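Local coordinates for TT1561 protein (Thermus thermophilus, PDB 1UF3) that is of unknown function but binds calcium and, as a member of the calcineurin-like metallophosphoesterase superfamily, is predicted to be a phosphoesterase, at residues A54-L59 with W78-E83; E99-T102 with Y108-A111; W134-R139 with A173-T178; K141-L146 with K151-H156. All blocks are in the same frame, centred on the assembly; numbering follows the deposited sequence.

Interaction 1: residues A54-L59 with W78-E83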
# COMPACT_ATOMS: atom_id res chain seq x y z
N ALA A 54 -31.61 2.38 -5.49
CA ALA A 54 -31.04 3.27 -4.49
C ALA A 54 -30.21 2.47 -3.47
O ALA A 54 -29.15 2.91 -3.04
CB ALA A 54 -32.15 4.06 -3.77
N PHE A 55 -30.74 1.30 -3.10
CA PHE A 55 -30.09 0.37 -2.16
C PHE A 55 -28.68 -0.02 -2.71
O PHE A 55 -27.68 0.14 -2.05
CB PHE A 55 -30.96 -0.88 -2.03
CG PHE A 55 -30.46 -1.88 -1.04
CD1 PHE A 55 -30.90 -1.86 0.28
CD2 PHE A 55 -29.53 -2.86 -1.42
CE1 PHE A 55 -30.44 -2.80 1.22
CE2 PHE A 55 -29.06 -3.80 -0.50
CZ PHE A 55 -29.52 -3.77 0.83
N PHE A 56 -28.65 -0.52 -3.94
CA PHE A 56 -27.39 -0.91 -4.58
C PHE A 56 -26.40 0.24 -4.81
O PHE A 56 -25.18 0.06 -4.72
CB PHE A 56 -27.71 -1.63 -5.88
CG PHE A 56 -28.28 -3.00 -5.67
CD1 PHE A 56 -29.34 -3.45 -6.42
CD2 PHE A 56 -27.73 -3.84 -4.70
CE1 PHE A 56 -29.86 -4.72 -6.23
CE2 PHE A 56 -28.25 -5.12 -4.51
CZ PHE A 56 -29.32 -5.56 -5.27
N ARG A 57 -26.92 1.43 -5.07
CA ARG A 57 -26.05 2.58 -5.27
C ARG A 57 -25.27 2.85 -3.98
O ARG A 57 -24.06 3.15 -4.01
CB ARG A 57 -26.89 3.81 -5.64
CG ARG A 57 -26.06 5.03 -5.93
CD ARG A 57 -26.19 5.46 -7.38
NE ARG A 57 -25.17 6.46 -7.72
CZ ARG A 57 -24.96 6.95 -8.93
NH1 ARG A 57 -25.71 6.55 -9.96
NH2 ARG A 57 -24.00 7.84 -9.13
N ILE A 58 -25.97 2.76 -2.85
CA ILE A 58 -25.35 2.98 -1.55
C ILE A 58 -24.38 1.84 -1.22
O ILE A 58 -23.29 2.09 -0.75
CB ILE A 58 -26.45 3.08 -0.43
CG1 ILE A 58 -27.00 4.51 -0.41
CG2 ILE A 58 -25.89 2.68 0.95
CD1 ILE A 58 -28.36 4.64 0.26
N LEU A 59 -24.77 0.60 -1.50
CA LEU A 59 -23.89 -0.54 -1.22
C LEU A 59 -22.63 -0.49 -2.07
O LEU A 59 -21.55 -0.87 -1.61
CB LEU A 59 -24.62 -1.84 -1.50
CG LEU A 59 -24.32 -3.10 -0.67
CD1 LEU A 59 -24.71 -4.29 -1.51
CD2 LEU A 59 -22.87 -3.19 -0.27
N TRP A 78 -37.67 -10.77 -10.41
CA TRP A 78 -37.07 -10.02 -11.50
C TRP A 78 -36.70 -8.58 -11.23
O TRP A 78 -35.82 -8.04 -11.92
CB TRP A 78 -37.97 -10.13 -12.74
CG TRP A 78 -38.32 -11.57 -13.09
CD1 TRP A 78 -39.56 -12.11 -13.11
CD2 TRP A 78 -37.42 -12.61 -13.51
NE1 TRP A 78 -39.50 -13.43 -13.51
CE2 TRP A 78 -38.20 -13.76 -13.76
CE3 TRP A 78 -36.03 -12.68 -13.70
CZ2 TRP A 78 -37.64 -14.98 -14.19
CZ3 TRP A 78 -35.47 -13.90 -14.14
CH2 TRP A 78 -36.28 -15.03 -14.37
N GLU A 79 -37.33 -7.95 -10.24
CA GLU A 79 -36.98 -6.56 -9.92
C GLU A 79 -35.64 -6.53 -9.19
O GLU A 79 -34.73 -5.75 -9.53
CB GLU A 79 -38.06 -5.89 -9.07
CG GLU A 79 -39.41 -5.81 -9.78
CD GLU A 79 -40.34 -4.72 -9.22
OE1 GLU A 79 -41.35 -4.45 -9.90
OE2 GLU A 79 -40.09 -4.15 -8.13
N TYR A 80 -35.53 -7.37 -8.16
CA TYR A 80 -34.28 -7.49 -7.41
C TYR A 80 -33.20 -7.88 -8.43
O TYR A 80 -32.15 -7.24 -8.51
CB TYR A 80 -34.41 -8.61 -6.34
CG TYR A 80 -33.09 -9.28 -5.89
CD1 TYR A 80 -32.27 -8.69 -4.92
CD2 TYR A 80 -32.69 -10.50 -6.43
CE1 TYR A 80 -31.09 -9.31 -4.49
CE2 TYR A 80 -31.50 -11.14 -6.00
CZ TYR A 80 -30.71 -10.53 -5.03
OH TYR A 80 -29.55 -11.15 -4.56
N LEU A 81 -33.47 -8.91 -9.23
CA LEU A 81 -32.51 -9.40 -10.21
C LEU A 81 -32.03 -8.37 -11.24
O LEU A 81 -30.83 -8.30 -11.56
CB LEU A 81 -33.06 -10.62 -10.95
CG LEU A 81 -31.99 -11.50 -11.63
CD1 LEU A 81 -31.15 -12.18 -10.53
CD2 LEU A 81 -32.62 -12.56 -12.53
N ARG A 82 -32.94 -7.56 -11.77
CA ARG A 82 -32.54 -6.57 -12.76
C ARG A 82 -31.64 -5.50 -12.22
O ARG A 82 -30.67 -5.09 -12.88
CB ARG A 82 -33.74 -5.89 -13.41
CG ARG A 82 -33.31 -5.03 -14.62
CD ARG A 82 -34.38 -4.99 -15.69
NE ARG A 82 -33.84 -4.49 -16.95
CZ ARG A 82 -34.57 -4.17 -18.02
NH1 ARG A 82 -35.89 -4.29 -17.99
NH2 ARG A 82 -33.98 -3.74 -19.12
N GLU A 83 -31.98 -5.01 -11.03
CA GLU A 83 -31.21 -3.96 -10.40
C GLU A 83 -29.85 -4.48 -9.92
O GLU A 83 -28.89 -3.71 -9.84
CB GLU A 83 -32.00 -3.34 -9.25
CG GLU A 83 -33.28 -2.62 -9.73
CD GLU A 83 -32.97 -1.51 -10.73
OE1 GLU A 83 -33.82 -1.25 -11.61
OE2 GLU A 83 -31.89 -0.89 -10.64

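Interaction 2: residues E99-T102 with Y108-A111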
# COMPACT_ATOMS: atom_id res chain seq x y z
N GLU A 99 -28.72 -18.71 -6.25
CA GLU A 99 -28.73 -19.82 -7.21
C GLU A 99 -27.45 -19.87 -8.06
O GLU A 99 -27.35 -20.64 -9.00
CB GLU A 99 -29.93 -19.77 -8.17
CG GLU A 99 -31.29 -19.46 -7.54
CD GLU A 99 -32.41 -19.44 -8.58
OE1 GLU A 99 -32.13 -19.10 -9.75
OE2 GLU A 99 -33.56 -19.75 -8.24
N THR A 100 -26.47 -19.04 -7.72
CA THR A 100 -25.25 -19.06 -8.50
C THR A 100 -24.01 -19.00 -7.59
O THR A 100 -24.11 -19.32 -6.39
CB THR A 100 -25.29 -17.91 -9.58
OG1 THR A 100 -24.23 -18.10 -10.52
CG2 THR A 100 -25.19 -16.55 -8.95
N PHE A 101 -22.86 -18.58 -8.12
CA PHE A 101 -21.66 -18.56 -7.29
C PHE A 101 -20.60 -17.57 -7.78
O PHE A 101 -20.69 -17.05 -8.89
CB PHE A 101 -21.04 -19.96 -7.31
CG PHE A 101 -20.39 -20.30 -8.62
CD1 PHE A 101 -19.04 -20.00 -8.84
CD2 PHE A 101 -21.14 -20.82 -9.66
CE1 PHE A 101 -18.46 -20.20 -10.08
CE2 PHE A 101 -20.58 -21.03 -10.91
CZ PHE A 101 -19.23 -20.72 -11.12
N THR A 102 -19.62 -17.31 -6.92
CA THR A 102 -18.49 -16.47 -7.31
C THR A 102 -17.31 -16.89 -6.43
O THR A 102 -17.52 -17.59 -5.43
CB THR A 102 -18.77 -14.96 -7.14
OG1 THR A 102 -17.69 -14.22 -7.71
CG2 THR A 102 -18.92 -14.58 -5.69
N TYR A 108 -12.20 -18.82 -1.79
CA TYR A 108 -13.48 -19.23 -1.20
C TYR A 108 -14.50 -19.27 -2.32
O TYR A 108 -14.55 -18.39 -3.15
CB TYR A 108 -13.94 -18.26 -0.12
CG TYR A 108 -13.02 -18.20 1.07
CD1 TYR A 108 -12.10 -17.18 1.20
CD2 TYR A 108 -13.05 -19.19 2.05
CE1 TYR A 108 -11.21 -17.13 2.27
CE2 TYR A 108 -12.18 -19.14 3.14
CZ TYR A 108 -11.27 -18.11 3.24
OH TYR A 108 -10.39 -18.04 4.30
N LEU A 109 -15.29 -20.34 -2.34
CA LEU A 109 -16.34 -20.51 -3.32
C LEU A 109 -17.61 -20.02 -2.59
O LEU A 109 -18.09 -20.67 -1.64
CB LEU A 109 -16.45 -22.00 -3.70
CG LEU A 109 -17.56 -22.43 -4.67
CD1 LEU A 109 -17.51 -21.57 -5.92
CD2 LEU A 109 -17.41 -23.91 -5.03
N VAL A 110 -18.12 -18.85 -3.00
CA VAL A 110 -19.30 -18.24 -2.39
C VAL A 110 -20.56 -18.54 -3.19
O VAL A 110 -20.62 -18.34 -4.40
CB VAL A 110 -19.12 -16.72 -2.26
CG1 VAL A 110 -20.32 -16.08 -1.49
CG2 VAL A 110 -17.81 -16.42 -1.55
N ALA A 111 -21.58 -19.06 -2.51
CA ALA A 111 -22.82 -19.41 -3.17
C ALA A 111 -24.00 -19.23 -2.22
O ALA A 111 -23.82 -19.15 -1.00
CB ALA A 111 -22.77 -20.84 -3.65

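Interaction 3: residues W134-R139 with A173-T178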
# COMPACT_ATOMS: atom_id res chain seq x y z
N TRP A 134 -35.99 -29.33 -2.43
CA TRP A 134 -35.39 -29.94 -3.62
C TRP A 134 -34.84 -28.91 -4.60
O TRP A 134 -33.88 -29.19 -5.33
CB TRP A 134 -36.37 -30.87 -4.35
CG TRP A 134 -37.51 -30.19 -5.10
CD1 TRP A 134 -38.76 -29.91 -4.61
CD2 TRP A 134 -37.49 -29.71 -6.45
NE1 TRP A 134 -39.52 -29.28 -5.58
CE2 TRP A 134 -38.76 -29.15 -6.71
CE3 TRP A 134 -36.52 -29.70 -7.46
CZ2 TRP A 134 -39.09 -28.58 -7.95
CZ3 TRP A 134 -36.85 -29.12 -8.70
CH2 TRP A 134 -38.13 -28.57 -8.93
N VAL A 135 -35.43 -27.71 -4.64
CA VAL A 135 -34.95 -26.69 -5.55
C VAL A 135 -33.64 -26.13 -5.01
O VAL A 135 -32.69 -25.92 -5.77
CB VAL A 135 -35.97 -25.53 -5.76
CG1 VAL A 135 -35.28 -24.33 -6.46
CG2 VAL A 135 -37.12 -26.00 -6.66
N ALA A 136 -33.57 -25.91 -3.70
CA ALA A 136 -32.35 -25.39 -3.10
C ALA A 136 -31.21 -26.38 -3.30
O ALA A 136 -30.09 -25.98 -3.61
CB ALA A 136 -32.55 -25.11 -1.61
N GLU A 137 -31.51 -27.67 -3.12
CA GLU A 137 -30.51 -28.72 -3.29
C GLU A 137 -30.07 -28.80 -4.75
O GLU A 137 -28.89 -28.98 -5.04
CB GLU A 137 -31.08 -30.07 -2.84
CG GLU A 137 -30.29 -31.25 -3.34
CD GLU A 137 -30.90 -32.57 -2.86
OE1 GLU A 137 -30.55 -33.63 -3.43
OE2 GLU A 137 -31.71 -32.54 -1.91
N TYR A 138 -31.04 -28.68 -5.66
CA TYR A 138 -30.71 -28.73 -7.07
C TYR A 138 -29.76 -27.57 -7.43
O TYR A 138 -28.88 -27.73 -8.26
CB TYR A 138 -31.98 -28.67 -7.93
CG TYR A 138 -31.74 -28.93 -9.41
CD1 TYR A 138 -31.65 -30.23 -9.90
CD2 TYR A 138 -31.56 -27.86 -10.31
CE1 TYR A 138 -31.38 -30.48 -11.24
CE2 TYR A 138 -31.29 -28.11 -11.67
CZ TYR A 138 -31.21 -29.41 -12.12
OH TYR A 138 -30.97 -29.68 -13.46
N ARG A 139 -29.95 -26.40 -6.82
CA ARG A 139 -29.09 -25.26 -7.11
C ARG A 139 -27.67 -25.54 -6.63
O ARG A 139 -26.70 -25.25 -7.32
CB ARG A 139 -29.54 -23.96 -6.41
CG ARG A 139 -30.93 -23.43 -6.75
CD ARG A 139 -31.20 -23.37 -8.24
NE ARG A 139 -32.52 -22.80 -8.49
CZ ARG A 139 -33.14 -22.81 -9.67
NH1 ARG A 139 -32.57 -23.36 -10.74
NH2 ARG A 139 -34.34 -22.25 -9.79
N ALA A 173 -30.31 -27.72 7.24
CA ALA A 173 -29.27 -28.33 8.06
C ALA A 173 -28.64 -29.45 7.25
O ALA A 173 -27.42 -29.62 7.26
CB ALA A 173 -29.88 -28.89 9.34
N HIS A 174 -29.50 -30.18 6.53
CA HIS A 174 -29.08 -31.30 5.70
C HIS A 174 -28.16 -30.87 4.54
O HIS A 174 -27.21 -31.58 4.21
CB HIS A 174 -30.32 -32.04 5.19
CG HIS A 174 -30.01 -33.29 4.42
ND1 HIS A 174 -30.16 -33.37 3.05
CD2 HIS A 174 -29.54 -34.49 4.82
CE1 HIS A 174 -29.79 -34.57 2.64
NE2 HIS A 174 -29.41 -35.28 3.70
N LEU A 175 -28.44 -29.71 3.96
CA LEU A 175 -27.62 -29.17 2.85
C LEU A 175 -26.27 -28.78 3.43
O LEU A 175 -25.23 -28.97 2.82
CB LEU A 175 -28.27 -27.92 2.24
CG LEU A 175 -29.67 -27.96 1.62
CD1 LEU A 175 -30.15 -26.52 1.38
CD2 LEU A 175 -29.65 -28.76 0.32
N ILE A 176 -26.29 -28.21 4.62
CA ILE A 176 -25.04 -27.82 5.25
C ILE A 176 -24.23 -29.08 5.56
O ILE A 176 -23.01 -29.11 5.32
CB ILE A 176 -25.30 -27.01 6.51
CG1 ILE A 176 -26.02 -25.71 6.12
CG2 ILE A 176 -24.00 -26.74 7.24
CD1 ILE A 176 -26.28 -24.78 7.26
N LYS A 177 -24.89 -30.13 6.04
CA LYS A 177 -24.17 -31.36 6.36
C LYS A 177 -23.63 -32.04 5.11
O LYS A 177 -22.57 -32.66 5.14
CB LYS A 177 -25.09 -32.34 7.12
CG LYS A 177 -25.38 -31.93 8.56
CD LYS A 177 -26.30 -32.95 9.24
CE LYS A 177 -26.64 -32.52 10.66
NZ LYS A 177 -27.16 -33.65 11.48
N THR A 178 -24.34 -31.91 4.00
CA THR A 178 -23.90 -32.53 2.74
C THR A 178 -22.71 -31.78 2.09
O THR A 178 -21.73 -32.40 1.67
CB THR A 178 -25.06 -32.60 1.74
OG1 THR A 178 -26.17 -33.27 2.34
CG2 THR A 178 -24.65 -33.35 0.48

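Interaction 4: residues K141-L146 with K151-H156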
# COMPACT_ATOMS: atom_id res chain seq x y z
N LYS A 141 -26.13 -28.45 -6.05
CA LYS A 141 -25.39 -29.59 -6.55
C LYS A 141 -24.41 -29.20 -7.67
O LYS A 141 -23.47 -29.94 -7.94
CB LYS A 141 -26.32 -30.70 -7.05
CG LYS A 141 -26.98 -30.42 -8.38
CD LYS A 141 -27.55 -31.69 -8.96
CE LYS A 141 -28.23 -31.41 -10.30
NZ LYS A 141 -28.67 -32.66 -10.98
N ALA A 142 -24.64 -28.06 -8.32
CA ALA A 142 -23.74 -27.60 -9.39
C ALA A 142 -22.33 -27.40 -8.86
O ALA A 142 -21.37 -27.51 -9.59
CB ALA A 142 -24.24 -26.28 -9.98
N LEU A 143 -22.21 -27.12 -7.57
CA LEU A 143 -20.91 -26.86 -6.97
C LEU A 143 -19.97 -28.05 -6.87
O LEU A 143 -18.75 -27.86 -6.76
CB LEU A 143 -21.12 -26.25 -5.59
CG LEU A 143 -21.93 -24.95 -5.52
CD1 LEU A 143 -22.09 -24.54 -4.05
CD2 LEU A 143 -21.22 -23.84 -6.29
N TRP A 144 -20.51 -29.27 -6.90
CA TRP A 144 -19.70 -30.47 -6.81
C TRP A 144 -18.74 -30.58 -8.00
O TRP A 144 -17.76 -31.31 -7.93
CB TRP A 144 -20.58 -31.74 -6.76
CG TRP A 144 -21.41 -31.87 -5.50
CD1 TRP A 144 -22.78 -32.02 -5.43
CD2 TRP A 144 -20.94 -31.92 -4.15
NE1 TRP A 144 -23.17 -32.17 -4.11
CE2 TRP A 144 -22.06 -32.11 -3.31
CE3 TRP A 144 -19.67 -31.83 -3.56
CZ2 TRP A 144 -21.96 -32.20 -1.92
CZ3 TRP A 144 -19.56 -31.93 -2.18
CH2 TRP A 144 -20.70 -32.10 -1.37
N GLU A 145 -19.02 -29.85 -9.08
CA GLU A 145 -18.15 -29.90 -10.25
C GLU A 145 -16.88 -29.10 -9.95
O GLU A 145 -15.84 -29.32 -10.57
CB GLU A 145 -18.84 -29.31 -11.48
CG GLU A 145 -20.23 -29.86 -11.77
CD GLU A 145 -20.29 -30.90 -12.89
OE1 GLU A 145 -19.23 -31.31 -13.42
OE2 GLU A 145 -21.42 -31.30 -13.24
N LEU A 146 -16.98 -28.16 -9.02
CA LEU A 146 -15.84 -27.32 -8.66
C LEU A 146 -15.08 -28.01 -7.53
O LEU A 146 -15.60 -28.20 -6.44
CB LEU A 146 -16.35 -25.93 -8.25
CG LEU A 146 -17.33 -25.32 -9.27
CD1 LEU A 146 -17.61 -23.87 -8.94
CD2 LEU A 146 -16.73 -25.43 -10.69
N LYS A 151 -16.08 -23.67 0.99
CA LYS A 151 -17.33 -22.99 0.61
C LYS A 151 -17.94 -22.04 1.64
O LYS A 151 -17.83 -22.26 2.86
CB LYS A 151 -18.39 -24.02 0.22
CG LYS A 151 -18.01 -24.90 -0.96
CD LYS A 151 -18.99 -26.06 -1.12
CE LYS A 151 -18.48 -27.11 -2.09
NZ LYS A 151 -19.30 -28.36 -2.10
N ILE A 152 -18.56 -20.96 1.15
CA ILE A 152 -19.24 -19.97 1.99
C ILE A 152 -20.66 -19.89 1.42
O ILE A 152 -20.84 -19.55 0.24
CB ILE A 152 -18.59 -18.57 1.92
CG1 ILE A 152 -17.17 -18.62 2.52
CG2 ILE A 152 -19.46 -17.54 2.67
CD1 ILE A 152 -16.47 -17.27 2.65
N PHE A 153 -21.65 -20.26 2.23
CA PHE A 153 -23.04 -20.27 1.81
C PHE A 153 -23.83 -19.12 2.42
O PHE A 153 -23.60 -18.75 3.56
CB PHE A 153 -23.75 -21.58 2.24
CG PHE A 153 -23.38 -22.81 1.43
CD1 PHE A 153 -22.50 -22.73 0.34
CD2 PHE A 153 -23.92 -24.03 1.76
CE1 PHE A 153 -22.20 -23.86 -0.40
CE2 PHE A 153 -23.62 -25.17 1.02
CZ PHE A 153 -22.77 -25.09 -0.06
N LEU A 154 -24.76 -18.58 1.65
CA LEU A 154 -25.63 -17.50 2.13
C LEU A 154 -27.07 -17.98 1.99
O LEU A 154 -27.50 -18.35 0.91
CB LEU A 154 -25.44 -16.21 1.32
CG LEU A 154 -24.41 -15.22 1.86
CD1 LEU A 154 -23.00 -15.79 1.62
CD2 LEU A 154 -24.58 -13.86 1.18
N PHE A 155 -27.80 -18.02 3.09
CA PHE A 155 -29.21 -18.45 3.03
C PHE A 155 -30.02 -17.47 3.86
O PHE A 155 -29.50 -16.81 4.77
CB PHE A 155 -29.46 -19.81 3.71
CG PHE A 155 -28.76 -20.96 3.10
CD1 PHE A 155 -27.89 -21.74 3.89
CD2 PHE A 155 -29.04 -21.36 1.80
CE1 PHE A 155 -27.35 -22.90 3.39
CE2 PHE A 155 -28.50 -22.51 1.30
CZ PHE A 155 -27.65 -23.30 2.10
N HIS A 156 -31.30 -17.39 3.55
CA HIS A 156 -32.12 -16.55 4.38
C HIS A 156 -32.63 -17.45 5.52
O HIS A 156 -32.56 -17.09 6.70
CB HIS A 156 -33.30 -15.99 3.61
CG HIS A 156 -34.21 -15.17 4.48
ND1 HIS A 156 -35.22 -15.74 5.23
CD2 HIS A 156 -34.16 -13.87 4.82
CE1 HIS A 156 -35.76 -14.80 5.99
NE2 HIS A 156 -35.13 -13.66 5.76
O HOH W 1 -17.86 -29.10 -4.47

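Interaction 1: residues A54-L59 with W78-E83
Phe-56 of helix 49-59 pushes its ring edge-first against Tyr-80 and Glu-83 of helix 77-90. The two helices belong to consecutive beta-alpha-beta crossovers and lie side by side on the six-stranded sheet of the metallophosphoesterase sandwich. Phe-56 supplies the ring that bridges the two helices. Its CG lies anti to the carbonyl carbon (chi1 -72°), which carries the ring across to the facing helix. Glu-83 CB sits in the plane of that ring, 3.9 Å from Phe-56 CD1. The ring also meets backbone: Phe-56 CE1 lies 3.7 Å from Glu-83 C, and Tyr-80 O approaches the ring edge near its plane. A phenyl edge suits this place because its slightly positive C-H groups tolerate carbonyl oxygens. Glu-83 contributes its aliphatic base; its chain then bends at chi2 (-58°), and the side chain packs on Ser-49, Tyr-52 and Ala-53 of the opposing helix. Tyr-80 lets its ring share the buried layer while its OH bonds to Asn-96 OD1. Tyr-68 of strand 66-69 touches both aromatic rings from the sheet, its plane about 35° from that of Phe-56. The rings of Phe-56 and Tyr-80 meet only loosely, Phe-56 CZ lying oblique to the Tyr-80 ring, 4.2 Å from Tyr-80 CE1, whereas Phe-56 CD1 lies closer to the backbone, 3.5 Å from Glu-83 O.

Interaction 2: residues E99-T102 with Y108-A111
In the beta hairpin of strands 101-104 and 108-118, Thr-102 and Val-110 form an antiparallel hydrogen-bonded pair. Thr-102 N donates to Val-110 O over 2.9 Å, in the carbonyl plane, and Val-110 N returns a bond of 2.8 Å to Thr-102 O. The second approaches almost head-on to the acceptor, with a C=O...N angle of 172°. Val-110 O also receives a CA-H...O contact from Phe-101 CA at 3.1 Å. The side chains of the pair run side by side on one face of the sheet, Thr-102 CG2 lying 4.0 Å from Val-110 CB. Both residues are beta-branched and so suit an extended backbone, and Thr-102 OG1 bonds to Glu-145 of the second subunit. Within the chain, strand 101-104 lies at the margin of the second sheet of the calcineurin-like sandwich, and strand 108-118 pairs in parallel with strand 151-155 through backbone bonds of Leu-109 and Ala-111. Phe-101 and Ala-111 occupy the other face. With its CG wedged between the backbone N and the carbonyl carbon (chi1 73°), the Phe-101 ring leads away from the partner strand, and Leu-109 reaches after it, bringing CD1 obliquely to the ring, 3.7 Å from Phe-101 CD1. Ala-111 is small enough for its CB to sit 3.4 Å from Thr-100 O. Before Thr-100, Glu-99 turns the chain with a positive phi of 67° and forms a salt bridge to Arg-139; it is a calcium ligand in a structure of this protein, although no calcium is bound to it in this chain.

Interaction 3: residues W134-R139 with A173-T178
The carbonyl O of His-174, one residue before the Leu-175 that touches Ala-136 and Glu-137, accepts two donors from Thr-178. One is the helical N-H of Thr-178, at 2.9 Å. The other is Thr-178 OG1, which donates over 2.7 Å from the opposite face of the carbonyl plane, tilted 31° from it. Threonine suits this turn of helix 170-179 because its short hydroxyl can reach back to the carbonyl of the preceding turn. Leu-175 makes the contact with helix 133-140, spreading its two methyl branches over adjacent residues: CD1 stands 4.1 Å from Ala-136 CB, and CD2 lies 3.7 Å from Glu-137 CB. Alanine allows a close approach of the helices, and it also packs inward on Val-113 and Ile-117 of strand 108-118, while Leu-175 packs on Phe-155. The two helices thus lie together over the second sheet of the metallophosphoesterase fold. On another side of helix 133-140, Tyr-138 OH bonds to Asn-96 and Glu-88 of the second subunit. Glu-137 OE2 remains 5.3 Å from His-174 ND1, so attraction there could at most be long-range, and only if the histidine is protonated; the direct join rests on contacts of the Leu-175 methyls with Ala-136 CB and the Glu-137 methylene.

Interaction 4: residues K141-L146 with K151-H156
Lys-151 reaches from strand 151-155 across to the 3-10 turn of residues 142-145, passing Leu-143 and ending at Trp-144. At its base, CB lies 3.9 Å from Phe-153 CE1, a neighbour on the same face of the strand. The chain is extended beyond CG, carrying CD past the same ring atom at 4.0 Å. CE then comes to the limit of contact with Leu-143 CB, 4.5 Å away. NZ reaches over one face of the Trp-144 indole, 4.0 Å from the centroid of the six-membered ring and 29° off its normal, a cation-pi contact. It also bonds to His-179 ND1 and donates to a water at 2.9 Å; the same water lies 2.8 Å from Leu-143 O, linking ammonium and turn. Lysine thus suits a buried place: its methylenes join the apolar layer, and its ammonium has an aromatic face and polar partners. Beside the lysine chain, Leu-143 CD1 meets the Phe-153 ring obliquely, 3.7 Å from CE1. His-179, stacked on Trp-144, brings in the end of helix 170-179. The turn is therefore held between that helix and the sheet, with Leu-143 also packing on Ala-111 of the neighbouring strand 108-118 and Phe-101 of strand 101-104 beyond it.

Interactions 2, 3 and 4 build one half of the sandwich, around the second sheet, whereas interaction 1 joins helices on the other sheet and touches none of them within the chain. Interactions 2 and 4 share neighbouring strands, with Ala-111 O probably bonded to Leu-154 N. Interaction 3 lies over the same sheet, reaching interaction 4 through Leu-175 and Phe-155, and interaction 2 through the salt bridge of Arg-139 with Glu-99. All four are mainly buried, but Glu-137 in interaction 3 and Trp-144 in interaction 4 are more open to solvent. Backbone bonds dominate in interaction 2, aliphatic contacts in interaction 3, a phenyl ring against backbone carbonyls and a side-chain base in interaction 1, and a buried ammonium in interaction 4.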